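Local coordinates for protein LURP-one-related 15 (Arabidopsis thaliana, PDB 1ZXU) that is of unknown function but belongs to the LOR family and might be related to phospholipid scramblases and tubby-like membrane-tethered transcription factors, at residues L63-K77 / L80-E93. Numbering follows the deposited sequence.
Sequences LLFKVKEPVFGLHDK and LLDGSGTPVVTLRE
F65, L80 and V88 form the closely packed part of this contact. CD2 of L80 lies over one face of the F65 ring, offset toward its rim, with CD2 4.1 Å from F65 CG. V88 comes instead to the ring's edge, its CG2 4.0 Å from F65 CE1, and the two side chains meet at about a right angle. With chi1 of F65 at -58°, CG is anti to the carbonyl carbon, which turns the ring across L80 to reach V88. V67 continues this apolar row, CG2 touching L80 CG as both side chains point the same way.

The backbone evidence is that of an antiparallel hairpin. K66 and L81 make a hydrogen-bonded pair: L81 N to K66 O measures 2.8 Å and is nearly straight (171°), whereas K66 N to L81 O is more bent. L81 O also receives a CA-H contact from F65.

Packing is looser toward both ends: G83 and E93 are exposed, whereas F65, V67, L80 and V88 are buried. One water bridges L64 O and G83 N, and L63 CD2 rests on G83 CA. The type I turn D82-G85 is held by D82 OD1, whose bond from S84 N makes an Asx turn; S84 OG and T86 N also donate to it. At the far end E93 N donates to D76 O (2.8 Å). The D76 carboxylate and R92 guanidinium planes are only 16° apart, yet OD2 and NE stay 5.7 Å from each other, so no salt bridge forms; K77 and R92 run alongside through their CG atoms.

These segments trace three consecutive strands of the antiparallel barrel, consistent with a tubby-like fold. Strand 54-58 flanks 63-68, strand 101-106 flanks 87-92, and helix 197-211 packs against F65, V67 and L91.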
loop_
_atom_site.group_PDB
_atom_site.type_symbol
_atom_site.label_atom_id
_atom_site.label_comp_id
_atom_site.label_asym_id
_atom_site.label_seq_id
_atom_site.Cartn_x
_atom_site.Cartn_y
_atom_site.Cartn_z
ATOM N N LEU A 63 13.322 4.024 8.028
ATOM C CA LEU A 63 12.090 3.196 8.107
ATOM C C LEU A 63 10.858 4.058 7.972
ATOM O O LEU A 63 10.708 5.077 8.676
ATOM C CB LEU A 63 12.067 2.453 9.446
ATOM C CG LEU A 63 10.907 1.495 9.616
ATOM C CD1 LEU A 63 11.418 0.416 10.530
ATOM C CD2 LEU A 63 9.715 2.183 10.251
ATOM N N LEU A 64 9.978 3.661 7.051
ATOM C CA LEU A 64 8.652 4.249 6.956
ATOM C C LEU A 64 7.645 3.305 7.603
ATOM O O LEU A 64 6.810 3.778 8.434
ATOM C CB LEU A 64 8.237 4.520 5.499
ATOM C CG LEU A 64 9.192 5.465 4.775
ATOM C CD1 LEU A 64 8.801 5.524 3.258
ATOM C CD2 LEU A 64 9.189 6.853 5.355
ATOM N N PHE A 65 7.637 2.007 7.220
ATOM C CA PHE A 65 6.722 1.012 7.859
ATOM C C PHE A 65 7.405 -0.334 8.068
ATOM O O PHE A 65 8.236 -0.736 7.244
ATOM C CB PHE A 65 5.523 0.741 6.936
ATOM C CG PHE A 65 4.768 1.976 6.614
ATOM C CD1 PHE A 65 4.040 2.634 7.572
ATOM C CD2 PHE A 65 4.880 2.551 5.348
ATOM C CE1 PHE A 65 3.348 3.818 7.246
ATOM C CE2 PHE A 65 4.209 3.730 5.028
ATOM C CZ PHE A 65 3.453 4.361 5.955
ATOM N N LYS A 66 7.100 -1.000 9.174
ATOM C CA LYS A 66 7.394 -2.405 9.276
ATOM C C LYS A 66 6.170 -3.164 8.870
ATOM O O LYS A 66 5.022 -2.771 9.217
ATOM C CB LYS A 66 7.781 -2.808 10.714
ATOM C CG LYS A 66 9.163 -2.262 11.062
ATOM C CD LYS A 66 9.807 -3.009 12.260
ATOM C CE LYS A 66 10.902 -2.122 12.882
ATOM N NZ LYS A 66 12.232 -2.815 13.037
ATOM N N VAL A 67 6.398 -4.171 8.056
ATOM C CA VAL A 67 5.300 -4.976 7.592
ATOM C C VAL A 67 5.406 -6.354 8.196
ATOM O O VAL A 67 6.454 -7.006 8.053
ATOM C CB VAL A 67 5.352 -5.113 6.059
ATOM C CG1 VAL A 67 4.205 -6.011 5.567
ATOM C CG2 VAL A 67 5.207 -3.744 5.468
ATOM N N LYS A 68 4.339 -6.767 8.879
ATOM C CA LYS A 68 4.386 -8.125 9.460
ATOM C C LYS A 68 3.081 -8.840 9.515
ATOM O O LYS A 68 2.027 -8.221 9.506
ATOM C CB LYS A 68 4.991 -8.102 10.857
ATOM C CG LYS A 68 4.111 -7.504 11.890
ATOM C CD LYS A 68 4.701 -7.801 13.302
ATOM C CE LYS A 68 3.878 -7.226 14.443
ATOM N NZ LYS A 68 2.398 -7.139 14.236
ATOM N N GLU A 69 3.151 -10.177 9.581
ATOM C CA GLU A 69 1.947 -10.972 9.895
ATOM C C GLU A 69 1.863 -10.934 11.442
ATOM O O GLU A 69 2.817 -11.321 12.113
ATOM C CB GLU A 69 2.149 -12.428 9.411
ATOM C CG GLU A 69 1.940 -12.593 7.895
ATOM C CD GLU A 69 2.288 -14.009 7.358
ATOM O OE1 GLU A 69 2.704 -14.866 8.160
ATOM O OE2 GLU A 69 2.162 -14.224 6.133
ATOM N N PRO A 70 0.777 -10.382 11.992
ATOM C CA PRO A 70 0.709 -10.119 13.457
ATOM C C PRO A 70 0.600 -11.410 14.272
ATOM O O PRO A 70 0.977 -11.386 15.477
ATOM C CB PRO A 70 -0.565 -9.322 13.627
ATOM C CG PRO A 70 -1.456 -9.675 12.394
ATOM C CD PRO A 70 -0.404 -9.894 11.271
ATOM N N VAL A 71 0.092 -12.466 13.642
ATOM C CA VAL A 71 -0.114 -13.734 14.394
ATOM C C VAL A 71 0.548 -14.906 13.710
ATOM O O VAL A 71 0.405 -15.124 12.510
ATOM C CB VAL A 71 -1.635 -14.034 14.637
ATOM C CG1 VAL A 71 -1.818 -15.365 15.367
ATOM C CG2 VAL A 71 -2.361 -12.898 15.341
ATOM N N PHE A 72 1.309 -15.662 14.500
ATOM C CA PHE A 72 2.029 -16.819 14.009
ATOM C C PHE A 72 1.072 -17.905 13.466
ATOM O O PHE A 72 0.033 -18.193 14.054
ATOM C CB PHE A 72 2.847 -17.403 15.190
ATOM C CG PHE A 72 3.840 -18.423 14.758
ATOM C CD1 PHE A 72 5.196 -18.086 14.629
ATOM C CD2 PHE A 72 3.413 -19.744 14.515
ATOM C CE1 PHE A 72 6.112 -19.068 14.231
ATOM C CE2 PHE A 72 4.326 -20.740 14.148
ATOM C CZ PHE A 72 5.647 -20.406 13.990
ATOM N N GLY A 73 1.417 -18.497 12.339
ATOM C CA GLY A 73 0.603 -19.580 11.741
ATOM C C GLY A 73 -0.765 -19.201 11.179
ATOM O O GLY A 73 -1.593 -20.094 10.860
ATOM N N LEU A 74 -1.011 -17.887 11.081
ATOM C CA LEU A 74 -2.179 -17.344 10.398
ATOM C C LEU A 74 -1.592 -16.456 9.316
ATOM O O LEU A 74 -0.716 -15.659 9.579
ATOM C CB LEU A 74 -3.063 -16.559 11.382
ATOM C CG LEU A 74 -3.551 -17.335 12.644
ATOM C CD1 LEU A 74 -4.442 -16.480 13.495
ATOM C CD2 LEU A 74 -4.263 -18.650 12.333
ATOM N N HIS A 75 -2.076 -16.583 8.088
ATOM C CA HIS A 75 -1.447 -15.901 6.986
ATOM C C HIS A 75 -2.418 -14.966 6.262
ATOM O O HIS A 75 -2.095 -14.467 5.200
ATOM C CB HIS A 75 -0.853 -16.909 5.995
ATOM C CG HIS A 75 0.212 -17.773 6.589
ATOM N ND1 HIS A 75 1.477 -17.305 6.879
ATOM C CD2 HIS A 75 0.205 -19.083 6.935
ATOM C CE1 HIS A 75 2.205 -18.290 7.374
ATOM N NE2 HIS A 75 1.459 -19.381 7.413
ATOM N N ASP A 76 -3.562 -14.704 6.875
ATOM C CA ASP A 76 -4.626 -13.958 6.230
ATOM C C ASP A 76 -4.518 -12.434 6.508
ATOM O O ASP A 76 -5.303 -11.663 5.993
ATOM C CB ASP A 76 -5.968 -14.481 6.724
ATOM C CG ASP A 76 -6.197 -14.228 8.217
ATOM O OD1 ASP A 76 -5.278 -14.495 9.045
ATOM O OD2 ASP A 76 -7.301 -13.776 8.575
ATOM N N LYS A 77 -3.581 -12.024 7.362
ATOM C CA LYS A 77 -3.590 -10.639 7.875
ATOM C C LYS A 77 -2.157 -10.120 7.838
ATOM O O LYS A 77 -1.211 -10.855 8.140
ATOM C CB LYS A 77 -4.026 -10.547 9.355
ATOM C CG LYS A 77 -5.457 -10.575 9.672
ATOM C CD LYS A 77 -5.616 -9.999 11.094
ATOM C CE LYS A 77 -7.032 -10.176 11.632
ATOM N NZ LYS A 77 -7.408 -11.594 11.934
ATOM N N LEU A 80 0.790 -2.898 8.889
ATOM C CA LEU A 80 1.850 -1.889 8.644
ATOM C C LEU A 80 1.982 -1.097 9.913
ATOM O O LEU A 80 0.985 -0.496 10.361
ATOM C CB LEU A 80 1.438 -0.944 7.495
ATOM C CG LEU A 80 1.914 -1.483 6.171
ATOM C CD1 LEU A 80 1.035 -2.715 5.852
ATOM C CD2 LEU A 80 1.719 -0.387 5.164
ATOM N N LEU A 81 3.168 -1.128 10.519
ATOM C CA LEU A 81 3.445 -0.386 11.767
ATOM C C LEU A 81 4.294 0.792 11.441
ATOM O O LEU A 81 5.150 0.715 10.569
ATOM C CB LEU A 81 4.226 -1.250 12.770
ATOM C CG LEU A 81 3.621 -2.641 13.004
ATOM C CD1 LEU A 81 4.563 -3.468 13.921
ATOM C CD2 LEU A 81 2.342 -2.518 13.691
ATOM N N ASP A 82 4.090 1.896 12.135
ATOM C CA ASP A 82 5.083 2.988 11.971
ATOM C C ASP A 82 6.392 2.748 12.801
ATOM O O ASP A 82 6.584 1.683 13.381
ATOM C CB ASP A 82 4.447 4.349 12.221
ATOM C CG ASP A 82 4.119 4.596 13.688
ATOM O OD1 ASP A 82 4.663 3.912 14.582
ATOM O OD2 ASP A 82 3.242 5.460 13.929
ATOM N N GLY A 83 7.327 3.702 12.766
ATOM C CA GLY A 83 8.605 3.566 13.500
ATOM C C GLY A 83 8.499 3.437 15.021
ATOM O O GLY A 83 9.414 2.909 15.672
ATOM N N SER A 84 7.353 3.855 15.572
ATOM C CA SER A 84 7.090 3.755 16.996
ATOM C C SER A 84 6.436 2.408 17.341
ATOM O O SER A 84 6.258 2.065 18.506
ATOM C CB SER A 84 6.201 4.911 17.428
ATOM O OG SER A 84 4.878 4.669 16.980
ATOM N N GLY A 85 6.111 1.623 16.320
ATOM C CA GLY A 85 5.503 0.336 16.533
ATOM C C GLY A 85 3.971 0.387 16.552
ATOM O O GLY A 85 3.323 -0.623 16.881
ATOM N N THR A 86 3.410 1.540 16.196
ATOM C CA THR A 86 1.946 1.741 16.225
ATOM C C THR A 86 1.351 1.261 14.895
ATOM O O THR A 86 1.861 1.668 13.832
ATOM C CB THR A 86 1.584 3.200 16.379
ATOM O OG1 THR A 86 2.223 3.759 17.549
ATOM C CG2 THR A 86 0.066 3.366 16.567
ATOM N N PRO A 87 0.304 0.435 14.950
ATOM C CA PRO A 87 -0.369 0.030 13.698
ATOM C C PRO A 87 -0.927 1.197 12.941
ATOM O O PRO A 87 -1.629 2.046 13.527
ATOM C CB PRO A 87 -1.511 -0.872 14.176
ATOM C CG PRO A 87 -0.956 -1.461 15.527
ATOM C CD PRO A 87 -0.261 -0.273 16.127
ATOM N N VAL A 88 -0.670 1.228 11.620
ATOM C CA VAL A 88 -1.178 2.274 10.784
ATOM C C VAL A 88 -2.432 1.749 10.036
ATOM O O VAL A 88 -3.494 2.409 10.002
ATOM C CB VAL A 88 -0.101 2.695 9.772
ATOM C CG1 VAL A 88 -0.658 3.703 8.730
ATOM C CG2 VAL A 88 1.159 3.245 10.575
ATOM N N VAL A 89 -2.224 0.616 9.358
ATOM C CA VAL A 89 -3.372 -0.106 8.778
ATOM C C VAL A 89 -3.201 -1.618 8.959
ATOM O O VAL A 89 -2.085 -2.121 9.143
ATOM C CB VAL A 89 -3.606 0.158 7.253
ATOM C CG1 VAL A 89 -4.001 1.663 6.995
ATOM C CG2 VAL A 89 -2.396 -0.248 6.443
ATOM N N THR A 90 -4.334 -2.312 8.880
ATOM C CA THR A 90 -4.356 -3.811 8.869
ATOM C C THR A 90 -4.975 -4.247 7.547
ATOM O O THR A 90 -5.996 -3.690 7.149
ATOM C CB THR A 90 -5.200 -4.341 10.054
ATOM O OG1 THR A 90 -4.533 -3.968 11.272
ATOM C CG2 THR A 90 -5.237 -5.868 9.995
ATOM N N LEU A 91 -4.298 -5.165 6.868
ATOM C CA LEU A 91 -4.855 -5.744 5.587
ATOM C C LEU A 91 -5.343 -7.139 5.921
ATOM O O LEU A 91 -4.614 -7.910 6.590
ATOM C CB LEU A 91 -3.699 -5.879 4.603
ATOM C CG LEU A 91 -3.204 -4.561 4.058
ATOM C CD1 LEU A 91 -2.264 -3.855 4.993
ATOM C CD2 LEU A 91 -2.454 -4.869 2.772
ATOM N N ARG A 92 -6.531 -7.480 5.447
ATOM C CA ARG A 92 -7.064 -8.832 5.674
ATOM C C ARG A 92 -7.479 -9.389 4.331
ATOM O O ARG A 92 -8.182 -8.736 3.570
ATOM C CB ARG A 92 -8.249 -8.833 6.656
ATOM C CG ARG A 92 -8.622 -10.235 7.139
ATOM C CD ARG A 92 -9.817 -10.213 8.106
ATOM N NE ARG A 92 -11.009 -9.648 7.467
ATOM C CZ ARG A 92 -12.142 -9.362 8.106
ATOM N NH1 ARG A 92 -12.254 -9.579 9.414
ATOM N NH2 ARG A 92 -13.167 -8.852 7.436
ATOM N N GLU A 93 -7.019 -10.591 4.033
ATOM C CA GLU A 93 -7.534 -11.285 2.849
ATOM C C GLU A 93 -8.750 -12.031 3.334
ATOM O O GLU A 93 -8.607 -12.906 4.206
ATOM C CB GLU A 93 -6.536 -12.302 2.336
ATOM C CG GLU A 93 -5.153 -11.780 2.084
ATOM C CD GLU A 93 -4.319 -12.779 1.337
ATOM O OE1 GLU A 93 -3.765 -13.705 1.977
ATOM O OE2 GLU A 93 -4.238 -12.650 0.094
HETATM O O HOH W 1 7.409 5.864 10.718
#